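Local coordinates for alpha-amylase (Eisenia fetida, PDB 6M4K), which probably hydrolyses internal alpha-1,4-glucosidic linkages of starch-like polysaccharides as a calcium- and chloride-dependent family 13 enzyme, at residues 33-42 with 386-395; 11-19 with 93-101. All blocks are in the same frame, centred on the assembly; numbering follows the deposited sequence. Where two conformers were deposited one is given.

From the N terminus, the loop 11-19 leads into strand 19-22, the first of the eight parallel barrel strands; helix 27-39 and its end, 33-42, follow. Contact 2 closes first, when 93-101 returns from helix 81-93 into the third strand and packs against 11-19. Contact 1 closes far later, when 386-395 brings helix 389-401, after the eighth strand, beside helix 27-39. The segments alternate along the chain, so the two closures cross rather than nest. Their centres lie about 12 Å apart, and they meet where Arg16 of contact 2 reaches Asn41 of contact 1. Together they tie the N-terminal loop, third strand, first helix and last helix.

Contact 1 (33-42 with 386-395); sequences ECQWLADHNY and HRWREMYNMV
In the closed TIM barrel, Glu33, Trp36 and His40 of helix 27-39 and its end meet His386 and Arg387, just before helix 389-401, and Tyr392 in its first turn, joining the first barrel helix to the last. Arg387 grips the Glu33 carboxylate side-on in a salt bridge, NE giving Glu33 OE2 a nearly straight bond (2.9 Å, 171°) and NH2 reaching Glu33 OE1, both on the syn side. The anti side of Glu33 OE2 takes the N-H of His386 NE2 at 2.7 Å, so one oxygen serves two donors. Extended from CG to NE, Arg387 runs along the indole of Trp36: CG sits over the six-membered ring and the guanidinium lies flat over the five-membered ring, CZ 3.7 Å from its centroid and the planes 10° apart. The opposite indole face is covered by His40, whose ND1 donates to Trp36 O (2.8 Å). Tyr392 receives two edges: His40 CD2 lies 3.7 Å from Tyr392 CD1, over a face, and Trp36 CH2 comes as close to Tyr392 CD2. Nearby, Tyr42 OH gives a weak bond to His386 O, Val395 CG1 lies over the Tyr42 ring, and a water links His40 O with Tyr392 O. A leucine in place of Arg387 has no guanidinium, and would probably leave the buried Glu33 carboxylate without its charged mate and one face of Trp36 without its stacking partner. With one arginine and one histidine donating to it, Glu33 is likely to stay ionised, while the flat contact with Trp36 probably adds a cation-pi attraction that helps hold the guanidinium in place.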
loop_
_atom_site.group_PDB
_atom_site.type_symbol
_atom_site.label_atom_id
_atom_site.label_comp_id
_atom_site.label_asym_id
_atom_site.label_seq_id
_atom_site.Cartn_x
_atom_site.Cartn_y
_atom_site.Cartn_z
ATOM N N GLU A 33 -7.466 -11.558 11.496
ATOM C CA GLU A 33 -7.984 -10.948 10.280
ATOM C C GLU A 33 -7.747 -11.815 9.050
ATOM O O GLU A 33 -8.486 -11.701 8.072
ATOM C CB GLU A 33 -7.349 -9.570 10.088
ATOM C CG GLU A 33 -8.074 -8.699 9.077
ATOM C CD GLU A 33 -9.427 -8.213 9.573
ATOM O OE1 GLU A 33 -9.822 -8.537 10.720
ATOM O OE2 GLU A 33 -10.094 -7.483 8.815
ATOM N N CYS A 34 -6.729 -12.681 9.075
ATOM C CA CYS A 34 -6.446 -13.498 7.899
ATOM C C CYS A 34 -7.630 -14.371 7.501
ATOM O O CYS A 34 -7.820 -14.622 6.311
ATOM C CB CYS A 34 -5.151 -14.295 8.087
ATOM S SG CYS A 34 -3.713 -13.230 7.807
ATOM N N GLN A 35 -8.457 -14.800 8.459
ATOM C CA GLN A 35 -9.651 -15.562 8.102
ATOM C C GLN A 35 -10.616 -14.706 7.293
ATOM O O GLN A 35 -11.136 -15.139 6.258
ATOM C CB GLN A 35 -10.343 -16.111 9.351
ATOM C CG GLN A 35 -11.531 -17.008 9.025
ATOM C CD GLN A 35 -11.119 -18.255 8.267
ATOM O OE1 GLN A 35 -10.552 -19.183 8.847
ATOM N NE2 GLN A 35 -11.386 -18.281 6.966
ATOM N N TRP A 36 -10.886 -13.486 7.773
ATOM C CA TRP A 36 -11.755 -12.567 7.047
ATOM C C TRP A 36 -11.185 -12.254 5.668
ATOM O O TRP A 36 -11.909 -12.259 4.663
ATOM C CB TRP A 36 -11.949 -11.281 7.871
ATOM C CG TRP A 36 -13.035 -10.397 7.314
ATOM C CD1 TRP A 36 -14.342 -10.336 7.731
ATOM C CD2 TRP A 36 -12.922 -9.480 6.217
ATOM N NE1 TRP A 36 -15.037 -9.431 6.964
ATOM C CE2 TRP A 36 -14.193 -8.893 6.025
ATOM C CE3 TRP A 36 -11.866 -9.087 5.385
ATOM C CZ2 TRP A 36 -14.443 -7.947 5.021
ATOM C CZ3 TRP A 36 -12.109 -8.152 4.389
ATOM C CH2 TRP A 36 -13.391 -7.593 4.213
ATOM N N LEU A 37 -9.881 -11.986 5.609
ATOM C CA LEU A 37 -9.234 -11.680 4.342
ATOM C C LEU A 37 -9.327 -12.844 3.366
ATOM O O LEU A 37 -9.600 -12.637 2.182
ATOM C CB LEU A 37 -7.779 -11.304 4.584
ATOM C CG LEU A 37 -7.602 -9.967 5.299
ATOM C CD1 LEU A 37 -6.197 -9.858 5.876
ATOM C CD2 LEU A 37 -7.869 -8.810 4.351
ATOM N N ALA A 38 -9.091 -14.069 3.844
ATOM C CA ALA A 38 -9.228 -15.237 2.976
ATOM C C ALA A 38 -10.656 -15.378 2.462
ATOM O O ALA A 38 -10.874 -15.628 1.272
ATOM C CB ALA A 38 -8.788 -16.499 3.727
ATOM N N ASP A 39 -11.643 -15.204 3.346
ATOM C CA ASP A 39 -13.043 -15.326 2.945
ATOM C C ASP A 39 -13.423 -14.300 1.888
ATOM O O ASP A 39 -14.354 -14.534 1.106
ATOM C CB ASP A 39 -13.965 -15.173 4.160
ATOM C CG ASP A 39 -13.863 -16.332 5.135
ATOM O OD1 ASP A 39 -13.300 -17.385 4.774
ATOM O OD2 ASP A 39 -14.368 -16.182 6.267
ATOM N N HIS A 40 -12.734 -13.159 1.858
ATOM C CA HIS A 40 -12.992 -12.104 0.893
ATOM C C HIS A 40 -11.966 -12.081 -0.225
ATOM O O HIS A 40 -11.952 -11.148 -1.038
ATOM C CB HIS A 40 -13.112 -10.757 1.603
ATOM C CG HIS A 40 -14.326 -10.676 2.467
ATOM N ND1 HIS A 40 -14.383 -11.251 3.718
ATOM C CD2 HIS A 40 -15.556 -10.158 2.233
ATOM C CE1 HIS A 40 -15.587 -11.063 4.232
ATOM N NE2 HIS A 40 -16.316 -10.402 3.351
ATOM N N ASN A 41 -11.122 -13.104 -0.289
ATOM C CA ASN A 41 -10.234 -13.320 -1.426
ATOM C C ASN A 41 -9.263 -12.164 -1.657
ATOM O O ASN A 41 -8.971 -11.781 -2.791
ATOM C CB ASN A 41 -11.002 -13.751 -2.670
ATOM C CG ASN A 41 -11.520 -15.154 -2.522
ATOM O OD1 ASN A 41 -10.738 -16.076 -2.321
ATOM N ND2 ASN A 41 -12.828 -15.317 -2.530
ATOM N N TYR A 42 -8.731 -11.638 -0.558
ATOM C CA TYR A 42 -7.518 -10.841 -0.602
ATOM C C TYR A 42 -6.312 -11.778 -0.568
ATOM O O TYR A 42 -6.370 -12.866 0.008
ATOM C CB TYR A 42 -7.460 -9.932 0.622
ATOM C CG TYR A 42 -8.394 -8.739 0.600
ATOM C CD1 TYR A 42 -7.981 -7.533 0.057
ATOM C CD2 TYR A 42 -9.669 -8.805 1.151
ATOM C CE1 TYR A 42 -8.797 -6.405 0.075
ATOM C CE2 TYR A 42 -10.504 -7.677 1.168
ATOM C CZ TYR A 42 -10.052 -6.494 0.623
ATOM O OH TYR A 42 -10.839 -5.355 0.629
ATOM N N HIS A 386 -10.491 -1.855 4.176
ATOM C CA HIS A 386 -10.562 -3.118 3.449
ATOM C C HIS A 386 -11.835 -3.890 3.761
ATOM O O HIS A 386 -12.218 -4.770 2.983
ATOM C CB HIS A 386 -9.332 -3.969 3.772
ATOM C CG HIS A 386 -9.290 -4.439 5.185
ATOM N ND1 HIS A 386 -8.995 -3.605 6.244
ATOM C CD2 HIS A 386 -9.537 -5.658 5.717
ATOM C CE1 HIS A 386 -9.052 -4.298 7.367
ATOM N NE2 HIS A 386 -9.381 -5.545 7.075
ATOM N N ARG A 387 -12.496 -3.569 4.879
ATOM C CA ARG A 387 -13.786 -4.141 5.242
ATOM C C ARG A 387 -14.981 -3.306 4.794
ATOM O O ARG A 387 -16.123 -3.693 5.076
ATOM C CB ARG A 387 -13.870 -4.368 6.756
ATOM C CG ARG A 387 -12.996 -5.480 7.316
ATOM C CD ARG A 387 -13.675 -6.073 8.540
ATOM N NE ARG A 387 -12.887 -7.088 9.225
ATOM C CZ ARG A 387 -13.419 -7.956 10.079
ATOM N NH1 ARG A 387 -14.726 -7.923 10.319
ATOM N NH2 ARG A 387 -12.660 -8.861 10.682
ATOM N N TRP A 388 -14.775 -2.173 4.127
ATOM C CA TRP A 388 -15.905 -1.439 3.573
ATOM C C TRP A 388 -16.488 -2.229 2.413
ATOM O O TRP A 388 -15.750 -2.730 1.561
ATOM C CB TRP A 388 -15.457 -0.078 3.049
ATOM C CG TRP A 388 -14.943 0.900 4.076
ATOM C CD1 TRP A 388 -14.735 0.684 5.405
ATOM C CD2 TRP A 388 -14.568 2.258 3.826
ATOM N NE1 TRP A 388 -14.252 1.835 6.006
ATOM C CE2 TRP A 388 -14.144 2.813 5.050
ATOM C CE3 TRP A 388 -14.556 3.059 2.680
ATOM C CZ2 TRP A 388 -13.723 4.135 5.160
ATOM C CZ3 TRP A 388 -14.129 4.369 2.789
ATOM C CH2 TRP A 388 -13.717 4.893 4.022
ATOM N N ARG A 389 -17.821 -2.313 2.353
ATOM C CA ARG A 389 -18.459 -3.088 1.292
ATOM C C ARG A 389 -18.043 -2.591 -0.087
ATOM O O ARG A 389 -17.832 -3.391 -1.009
ATOM C CB ARG A 389 -19.988 -3.049 1.434
ATOM C CG ARG A 389 -20.736 -3.874 0.374
ATOM C CD ARG A 389 -22.247 -3.610 0.424
ATOM N NE ARG A 389 -22.485 -2.233 0.018
ATOM C CZ ARG A 389 -22.743 -1.228 0.844
ATOM N NH1 ARG A 389 -22.867 -1.432 2.153
ATOM N NH2 ARG A 389 -22.878 -0.006 0.339
ATOM N N GLU A 390 -17.945 -1.269 -0.262
ATOM C CA GLU A 390 -17.565 -0.729 -1.560
ATOM C C GLU A 390 -16.179 -1.210 -1.967
ATOM O O GLU A 390 -15.920 -1.423 -3.159
ATOM C CB GLU A 390 -17.628 0.798 -1.533
ATOM C CG GLU A 390 -19.020 1.371 -1.200
ATOM C CD GLU A 390 -19.264 1.612 0.289
ATOM O OE1 GLU A 390 -18.596 1.003 1.153
ATOM O OE2 GLU A 390 -20.143 2.446 0.607
ATOM N N MET A 391 -15.298 -1.423 -0.990
ATOM C CA MET A 391 -13.963 -1.939 -1.274
ATOM C C MET A 391 -13.985 -3.442 -1.511
ATOM O O MET A 391 -13.521 -3.918 -2.545
ATOM C CB MET A 391 -13.010 -1.625 -0.123
ATOM C CG MET A 391 -12.280 -0.322 -0.273
ATOM S SD MET A 391 -13.409 1.075 -0.427
ATOM C CE MET A 391 -12.282 2.444 -0.181
ATOM N N TYR A 392 -14.506 -4.214 -0.558
ATOM C CA TYR A 392 -14.387 -5.660 -0.723
ATOM C C TYR A 392 -15.231 -6.185 -1.873
ATOM O O TYR A 392 -14.838 -7.160 -2.520
ATOM C CB TYR A 392 -14.568 -6.437 0.585
ATOM C CG TYR A 392 -15.948 -6.446 1.218
ATOM C CD1 TYR A 392 -17.007 -7.132 0.640
ATOM C CD2 TYR A 392 -16.165 -5.813 2.432
ATOM C CE1 TYR A 392 -18.259 -7.156 1.241
ATOM C CE2 TYR A 392 -17.403 -5.848 3.053
ATOM C CZ TYR A 392 -18.443 -6.503 2.448
ATOM O OH TYR A 392 -19.686 -6.519 3.067
ATOM N N ASN A 393 -16.362 -5.543 -2.185
ATOM C CA ASN A 393 -17.117 -5.986 -3.351
ATOM C C ASN A 393 -16.428 -5.594 -4.651
ATOM O O ASN A 393 -16.588 -6.280 -5.665
ATOM C CB ASN A 393 -18.557 -5.482 -3.294
ATOM C CG ASN A 393 -19.468 -6.442 -2.557
ATOM O OD1 ASN A 393 -19.017 -7.476 -2.059
ATOM N ND2 ASN A 393 -20.757 -6.115 -2.492
ATOM N N MET A 394 -15.647 -4.511 -4.643
ATOM C CA MET A 394 -14.835 -4.200 -5.808
ATOM C C MET A 394 -13.585 -5.067 -5.887
ATOM O O MET A 394 -13.064 -5.267 -6.989
ATOM C CB MET A 394 -14.493 -2.710 -5.880
ATOM C CG MET A 394 -15.673 -1.835 -6.317
ATOM S SD MET A 394 -16.434 -2.346 -7.871
ATOM C CE MET A 394 -15.031 -2.271 -8.991
ATOM N N VAL A 395 -13.109 -5.599 -4.760
ATOM C CA VAL A 395 -12.081 -6.635 -4.827
ATOM C C VAL A 395 -12.640 -7.890 -5.478
ATOM O O VAL A 395 -11.991 -8.497 -6.339
ATOM C CB VAL A 395 -11.504 -6.897 -3.428
ATOM C CG1 VAL A 395 -10.663 -8.184 -3.384
ATOM C CG2 VAL A 395 -10.700 -5.681 -2.961
HETATM O O HOH W 1 -14.138 -9.525 -1.316
#

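Contact 2 (11-19 with 93-101); sequences YCQPGRDVI and NLGVYIYVD
Arg16, with CG anti to its carbonyl carbon (chi1 -53°) and the chain straight from CG to NE, reaches across to the carbonyls of Leu94 and Gly95, and Tyr97, whose CG likewise stands anti to its carbonyl carbon (chi1 -57°), carries its ring toward Tyr11 and Gln13. Arg16 NH1 lies 2.9 Å from Leu94 O, in the carbonyl plane and on a lone pair; the second bond from Arg16 NH1, to Gly95 O, is weak, bent to 137°. Water fills out the grip, one molecule joining Arg16 NH2 to Leu94 O and another Gln13 N to Gly95 O. Arg16 NE is hydrogen-bonded to Asn41 OD1, which probably helps fix the rotation of the guanidinium. Gly95 has positive phi in the Schellman motif that ends helix 81-93, and a side chain there would run into Gln13 CG and Arg16 NH1. The Tyr97 and Tyr11 side chains cross at a slant, Tyr97 CE2 3.8 Å from Tyr11 CD2, and Tyr11 O comes within 3.2 Å of Tyr97 CD2. In one of its two conformers Gln13 also brings OE1 near Tyr97 OH, a weak and unsettled link. Further along the strand, Ile19 CG2 packs on Tyr99 CE2 at 3.7 Å, while a water bonded to Tyr11 N meets Tyr99 OH at 2.6 Å. Tyr97 and Tyr99 alternate with Ile98, whose side chain touches Cys91 of helix 81-93 and Val47 of strand 44-47. Cys12, beside the Tyr97 ring, is disulfide-linked to Cys43. Here the loop before the first strand, with its type II turn from Gln13 to Arg16, lies against the helix-to-strand junction that opens the third strand, at the N-terminal end of a TIM barrel, the end opposite the one that carries the active site in this fold.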
loop_
_atom_site.group_PDB
_atom_site.type_symbol
_atom_site.label_atom_id
_atom_site.label_comp_id
_atom_site.label_asym_id
_atom_site.label_seq_id
_atom_site.Cartn_x
_atom_site.Cartn_y
_atom_site.Cartn_z
ATOM N N TYR A 11 3.168 -14.251 -5.272
ATOM C CA TYR A 11 2.522 -15.555 -5.272
ATOM C C TYR A 11 1.223 -15.456 -4.493
ATOM O O TYR A 11 1.226 -15.073 -3.320
ATOM C CB TYR A 11 3.433 -16.596 -4.623
ATOM C CG TYR A 11 2.825 -17.969 -4.602
ATOM C CD1 TYR A 11 2.772 -18.730 -5.762
ATOM C CD2 TYR A 11 2.295 -18.505 -3.437
ATOM C CE1 TYR A 11 2.209 -19.985 -5.768
ATOM C CE2 TYR A 11 1.727 -19.774 -3.436
ATOM C CZ TYR A 11 1.697 -20.507 -4.609
ATOM O OH TYR A 11 1.148 -21.769 -4.636
ATOM N N CYS A 12 0.120 -15.818 -5.131
ATOM C CA CYS A 12 -1.185 -15.772 -4.499
ATOM C C CYS A 12 -1.928 -17.072 -4.755
ATOM O O CYS A 12 -1.687 -17.756 -5.759
ATOM C CB CYS A 12 -2.042 -14.629 -5.075
ATOM S SG CYS A 12 -1.422 -12.976 -4.754
ATOM N N GLN A 13 -2.846 -17.396 -3.854
ATOM C CA GLN A 13 -3.775 -18.486 -4.092
ATOM C C GLN A 13 -4.673 -18.135 -5.276
ATOM O O GLN A 13 -4.871 -16.958 -5.589
ATOM C CB GLN A 13 -4.644 -18.706 -2.854
ATOM C CG GLN A 13 -3.901 -19.276 -1.669
ATOM C CD GLN A 13 -3.494 -20.720 -1.880
ATOM O OE1 GLN A 13 -2.341 -21.088 -1.656
ATOM N NE2 GLN A 13 -4.436 -21.546 -2.312
ATOM N N PRO A 14 -5.225 -19.141 -5.953
ATOM C CA PRO A 14 -6.148 -18.859 -7.055
ATOM C C PRO A 14 -7.282 -17.953 -6.596
ATOM O O PRO A 14 -7.817 -18.104 -5.499
ATOM C CB PRO A 14 -6.669 -20.250 -7.440
ATOM C CG PRO A 14 -5.563 -21.180 -7.049
ATOM C CD PRO A 14 -4.970 -20.588 -5.796
ATOM N N GLY A 15 -7.627 -16.991 -7.439
ATOM C CA GLY A 15 -8.734 -16.097 -7.160
ATOM C C GLY A 15 -8.425 -14.969 -6.204
ATOM O O GLY A 15 -9.352 -14.256 -5.797
ATOM N N ARG A 16 -7.160 -14.781 -5.828
ATOM C CA ARG A 16 -6.761 -13.714 -4.919
ATOM C C ARG A 16 -5.625 -12.916 -5.539
ATOM O O ARG A 16 -4.774 -13.463 -6.247
ATOM C CB ARG A 16 -6.303 -14.285 -3.574
ATOM C CG ARG A 16 -7.334 -15.197 -2.972
ATOM C CD ARG A 16 -6.933 -15.722 -1.620
ATOM N NE ARG A 16 -7.941 -16.652 -1.119
ATOM C CZ ARG A 16 -7.793 -17.441 -0.060
ATOM N NH1 ARG A 16 -6.664 -17.419 0.643
ATOM N NH2 ARG A 16 -8.782 -18.249 0.305
ATOM N N ASP A 17 -5.595 -11.612 -5.249
ATOM C CA ASP A 17 -4.615 -10.738 -5.883
ATOM C C ASP A 17 -4.296 -9.484 -5.062
ATOM O O ASP A 17 -3.136 -9.080 -4.961
ATOM C CB ASP A 17 -5.139 -10.358 -7.280
ATOM C CG ASP A 17 -4.105 -9.670 -8.136
ATOM O OD1 ASP A 17 -2.963 -10.178 -8.243
ATOM O OD2 ASP A 17 -4.429 -8.621 -8.731
ATOM N N VAL A 18 -5.313 -8.837 -4.498
ATOM C CA VAL A 18 -5.155 -7.522 -3.874
ATOM C C VAL A 18 -4.547 -7.689 -2.490
ATOM O O VAL A 18 -4.872 -8.630 -1.765
ATOM C CB VAL A 18 -6.532 -6.832 -3.818
ATOM C CG1 VAL A 18 -6.457 -5.520 -3.045
ATOM C CG2 VAL A 18 -7.062 -6.592 -5.214
ATOM N N ILE A 19 -3.666 -6.774 -2.109
ATOM C CA ILE A 19 -3.080 -6.816 -0.773
ATOM C C ILE A 19 -3.533 -5.600 0.041
ATOM O O ILE A 19 -4.058 -4.618 -0.495
ATOM C CB ILE A 19 -1.551 -6.962 -0.818
ATOM C CG1 ILE A 19 -0.926 -5.737 -1.464
ATOM C CG2 ILE A 19 -1.175 -8.244 -1.600
ATOM C CD1 ILE A 19 0.589 -5.693 -1.328
ATOM N N ASN A 93 -1.207 -20.622 6.330
ATOM C CA ASN A 93 -2.079 -21.792 6.237
ATOM C C ASN A 93 -3.429 -21.449 5.631
ATOM O O ASN A 93 -4.078 -22.322 5.043
ATOM C CB ASN A 93 -2.261 -22.452 7.604
ATOM C CG ASN A 93 -1.031 -23.210 8.055
ATOM O OD1 ASN A 93 -0.178 -23.552 7.240
ATOM N ND2 ASN A 93 -0.935 -23.477 9.351
ATOM N N LEU A 94 -3.879 -20.203 5.778
ATOM C CA LEU A 94 -5.117 -19.738 5.161
ATOM C C LEU A 94 -4.926 -19.205 3.751
ATOM O O LEU A 94 -5.907 -18.792 3.125
ATOM C CB LEU A 94 -5.753 -18.643 6.019
ATOM C CG LEU A 94 -6.399 -19.151 7.301
ATOM C CD1 LEU A 94 -6.620 -17.996 8.261
ATOM C CD2 LEU A 94 -7.718 -19.819 6.967
ATOM N N GLY A 95 -3.697 -19.182 3.243
ATOM C CA GLY A 95 -3.453 -18.656 1.920
ATOM C C GLY A 95 -3.488 -17.145 1.831
ATOM O O GLY A 95 -3.840 -16.601 0.773
ATOM N N VAL A 96 -3.145 -16.455 2.916
ATOM C CA VAL A 96 -3.046 -14.997 2.954
ATOM C C VAL A 96 -1.629 -14.692 3.419
ATOM O O VAL A 96 -1.257 -15.030 4.549
ATOM C CB VAL A 96 -4.090 -14.379 3.893
ATOM C CG1 VAL A 96 -3.916 -12.870 3.945
ATOM C CG2 VAL A 96 -5.497 -14.733 3.422
ATOM N N TYR A 97 -0.826 -14.094 2.549
ATOM C CA TYR A 97 0.611 -14.018 2.783
ATOM C C TYR A 97 1.027 -12.699 3.434
ATOM O O TYR A 97 0.246 -11.748 3.530
ATOM C CB TYR A 97 1.364 -14.324 1.486
ATOM C CG TYR A 97 0.952 -15.690 0.975
ATOM C CD1 TYR A 97 1.042 -16.810 1.798
ATOM C CD2 TYR A 97 0.394 -15.849 -0.282
ATOM C CE1 TYR A 97 0.630 -18.058 1.370
ATOM C CE2 TYR A 97 -0.014 -17.111 -0.728
ATOM C CZ TYR A 97 0.113 -18.196 0.111
ATOM O OH TYR A 97 -0.305 -19.434 -0.334
ATOM N N ILE A 98 2.276 -12.656 3.895
ATOM C CA ILE A 98 2.789 -11.577 4.738
ATOM C C ILE A 98 3.962 -10.910 4.036
ATOM O O ILE A 98 4.956 -11.573 3.700
ATOM C CB ILE A 98 3.217 -12.100 6.120
ATOM C CG1 ILE A 98 2.040 -12.749 6.848
ATOM C CG2 ILE A 98 3.830 -10.973 6.964
ATOM C CD1 ILE A 98 0.887 -11.796 7.185
ATOM N N TYR A 99 3.872 -9.592 3.858
ATOM C CA TYR A 99 4.960 -8.781 3.329
ATOM C C TYR A 99 5.438 -7.848 4.429
ATOM O O TYR A 99 4.643 -7.082 4.990
ATOM C CB TYR A 99 4.499 -7.992 2.103
ATOM C CG TYR A 99 3.773 -8.885 1.134
ATOM C CD1 TYR A 99 4.451 -9.864 0.421
ATOM C CD2 TYR A 99 2.393 -8.827 1.010
ATOM C CE1 TYR A 99 3.776 -10.721 -0.440
ATOM C CE2 TYR A 99 1.708 -9.681 0.157
ATOM C CZ TYR A 99 2.409 -10.624 -0.562
ATOM O OH TYR A 99 1.727 -11.471 -1.408
ATOM N N VAL A 100 6.711 -7.920 4.745
ATOM C CA VAL A 100 7.284 -7.149 5.835
ATOM C C VAL A 100 7.748 -5.792 5.325
ATOM O O VAL A 100 8.444 -5.699 4.316
ATOM C CB VAL A 100 8.437 -7.930 6.482
ATOM C CG1 VAL A 100 9.350 -7.005 7.280
ATOM C CG2 VAL A 100 7.872 -9.035 7.370
ATOM N N ASP A 101 7.385 -4.734 6.050
ATOM C CA ASP A 101 7.926 -3.396 5.828
ATOM C C ASP A 101 9.367 -3.395 6.341
ATOM O O ASP A 101 9.622 -3.373 7.552
ATOM C CB ASP A 101 7.040 -2.406 6.579
ATOM C CG ASP A 101 7.229 -0.968 6.162
ATOM O OD1 ASP A 101 8.316 -0.592 5.699
ATOM O OD2 ASP A 101 6.260 -0.185 6.353
HETATM O O HOH W 2 3.146 -13.387 -2.526
HETATM O O HOH W 3 -3.185 -15.587 -1.685
HETATM O O HOH W 4 -8.359 -19.936 2.657
#